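Local coordinates for AvrRpt2 (Erwinia amylovora, PDB 6HQZ), which is a type III effector of the fire blight pathogen and probably acts inside plant cells as a papain-like C70 family cysteine protease, at residues A[88-93]-A[149-154]. Residues are numbered along the deposited sequence; the frame is centred on the assembly and turned at random.
Sequences CRHGPI and MLYSEN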
loop_
_atom_site.group_PDB
_atom_site.type_symbol
_atom_site.label_atom_id
_atom_site.label_comp_id
_atom_site.label_asym_id
_atom_site.label_seq_id
_atom_site.Cartn_x
_atom_site.Cartn_y
_atom_site.Cartn_z
ATOM N N CYS A 88 -2.124 -0.203 3.177
ATOM C CA CYS A 88 -1.569 1.070 2.657
ATOM C C CYS A 88 -2.667 2.071 2.232
ATOM O O CYS A 88 -2.560 3.255 2.521
ATOM C CB CYS A 88 -0.632 0.759 1.496
ATOM S SG CYS A 88 0.258 2.197 0.844
ATOM N N ARG A 89 -3.774 1.578 1.653
ATOM C CA ARG A 89 -4.859 2.460 1.223
ATOM C C ARG A 89 -5.783 2.877 2.318
ATOM O O ARG A 89 -6.178 4.034 2.389
ATOM C CB ARG A 89 -5.701 1.799 0.156
ATOM C CG ARG A 89 -4.954 1.611 -1.123
ATOM C CD ARG A 89 -5.660 0.599 -1.985
ATOM N NE ARG A 89 -4.750 0.190 -3.038
ATOM C CZ ARG A 89 -4.996 0.274 -4.329
ATOM N NH1 ARG A 89 -6.162 0.744 -4.776
ATOM N NH2 ARG A 89 -4.057 -0.114 -5.193
ATOM N N HIS A 90 -6.144 1.900 3.176
ATOM C CA HIS A 90 -7.285 2.013 4.067
ATOM C C HIS A 90 -6.942 2.068 5.536
ATOM O O HIS A 90 -7.775 2.485 6.322
ATOM C CB HIS A 90 -8.195 0.796 3.833
ATOM C CG HIS A 90 -8.623 0.688 2.406
ATOM N ND1 HIS A 90 -8.330 -0.407 1.620
ATOM C CD2 HIS A 90 -9.240 1.585 1.606
ATOM C CE1 HIS A 90 -8.802 -0.194 0.402
ATOM N NE2 HIS A 90 -9.364 1.003 0.371
ATOM N N GLY A 91 -5.722 1.698 5.901
ATOM C CA GLY A 91 -5.307 1.767 7.275
ATOM C C GLY A 91 -5.641 0.450 7.896
ATOM O O GLY A 91 -5.807 -0.548 7.174
ATOM N N PRO A 92 -5.710 0.415 9.225
ATOM C CA PRO A 92 -6.002 -0.903 9.824
ATOM C C PRO A 92 -7.384 -1.494 9.457
ATOM O O PRO A 92 -8.402 -0.769 9.213
ATOM C CB PRO A 92 -5.919 -0.642 11.321
ATOM C CG PRO A 92 -6.008 0.821 11.497
ATOM C CD PRO A 92 -5.601 1.497 10.211
ATOM N N ILE A 93 -7.414 -2.796 9.412
ATOM C CA ILE A 93 -8.590 -3.500 8.896
ATOM C C ILE A 93 -9.027 -4.556 9.943
ATOM O O ILE A 93 -8.245 -5.419 10.358
ATOM C CB ILE A 93 -8.258 -4.240 7.599
ATOM C CG1 ILE A 93 -7.904 -3.288 6.501
ATOM C CG2 ILE A 93 -9.436 -5.118 7.151
ATOM C CD1 ILE A 93 -7.155 -3.933 5.355
ATOM N N MET A 149 -14.020 -8.000 6.335
ATOM C CA MET A 149 -12.858 -7.139 6.558
ATOM C C MET A 149 -13.367 -5.717 6.443
ATOM O O MET A 149 -13.814 -5.321 5.346
ATOM C CB MET A 149 -11.829 -7.416 5.456
ATOM C CG MET A 149 -11.046 -8.750 5.671
ATOM S SD MET A 149 -10.078 -9.105 4.220
ATOM C CE MET A 149 -8.818 -7.903 4.347
ATOM N N LEU A 150 -13.362 -4.987 7.566
ATOM C CA LEU A 150 -13.864 -3.653 7.643
ATOM C C LEU A 150 -12.743 -2.659 7.908
ATOM O O LEU A 150 -11.767 -2.949 8.618
ATOM C CB LEU A 150 -14.928 -3.496 8.721
ATOM C CG LEU A 150 -16.256 -4.210 8.500
ATOM C CD1 LEU A 150 -17.177 -3.968 9.690
ATOM C CD2 LEU A 150 -16.981 -3.763 7.234
ATOM N N TYR A 151 -12.923 -1.464 7.351
ATOM C CA TYR A 151 -11.947 -0.385 7.557
ATOM C C TYR A 151 -12.627 0.940 7.759
ATOM O O TYR A 151 -13.843 1.071 7.457
ATOM C CB TYR A 151 -10.940 -0.351 6.398
ATOM C CG TYR A 151 -11.512 0.014 5.028
ATOM C CD1 TYR A 151 -11.592 1.357 4.608
ATOM C CD2 TYR A 151 -11.921 -0.993 4.131
ATOM C CE1 TYR A 151 -12.116 1.681 3.353
ATOM C CE2 TYR A 151 -12.420 -0.680 2.884
ATOM C CZ TYR A 151 -12.530 0.641 2.516
ATOM O OH TYR A 151 -13.011 0.870 1.298
ATOM N N SER A 152 -11.826 1.929 8.211
ATOM C CA SER A 152 -12.299 3.268 8.494
ATOM C C SER A 152 -12.348 4.123 7.237
ATOM O O SER A 152 -11.387 4.195 6.510
ATOM C CB SER A 152 -11.394 4.041 9.486
ATOM O OG SER A 152 -12.048 5.272 9.845
ATOM N N GLU A 153 -13.484 4.754 7.005
ATOM C CA GLU A 153 -13.599 5.820 5.977
ATOM C C GLU A 153 -13.260 7.221 6.509
ATOM O O GLU A 153 -13.222 8.178 5.720
ATOM C CB GLU A 153 -14.989 5.817 5.349
ATOM C CG GLU A 153 -15.211 4.619 4.443
ATOM C CD GLU A 153 -16.483 4.740 3.617
ATOM O OE1 GLU A 153 -17.521 5.235 4.147
ATOM O OE2 GLU A 153 -16.432 4.336 2.429
ATOM N N ASN A 154 -13.009 7.377 7.811
ATOM C CA ASN A 154 -12.585 8.707 8.331
ATOM C C ASN A 154 -11.129 9.006 7.982
ATOM O O ASN A 154 -10.685 10.102 8.258
ATOM C CB ASN A 154 -12.806 8.837 9.853
ATOM C CG ASN A 154 -14.285 8.857 10.237
ATOM O OD1 ASN A 154 -15.146 9.204 9.425
ATOM N ND2 ASN A 154 -14.581 8.446 11.476
ATOM O OXT ASN A 154 -10.354 8.217 7.430
HETATM O O HOH W 1 -8.760 1.692 8.675
#
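The imidazole of His90, on the last turn of helix 80-90, lies face to face on the phenol ring of Tyr151, the centroids 4.0 Å apart and the planes opened to 27°. Followed outward, His90 CB begins the contact as a CH-pi donor over the ring face, 3.5 Å from Tyr151 CD1. His90 CG sits above the centre of the phenol ring, His90 CD2 comes within 3.4 Å of Tyr151 CE1, and NE2 ends near CZ and OH of Tyr151. CB of Arg89 lies over the other face of the imidazole, which is thus sandwiched. Tyr151 reaches the histidine because its CG stands between the backbone N and the carbonyl carbon (chi1 66°). At the backbone end of the stack one water bridges the two segments: it donates to His90 O and Pro92 O and accepts from Ser152 N at 3.1 Å. Past Gly91, where the chain leaves the helix with positive phi, it turns into Ile93. Ile93 CA makes a CA-H...O contact with Leu150 O (3.2 Å), and Ile93 CG2 packs on Met149 CB at 3.7 Å. Strand 149-152 runs between strands 67-69 and 93-98 in the antiparallel sheet; backbone hydrogen bonds join Leu150 to Met94 and Tyr151 to Ala68. The stack thus packs the C-terminal end of helix 80-90 against the sheet of the papain-like protease domain, two residues after Cys88, which forms a disulfide with Cys88 of the second subunit.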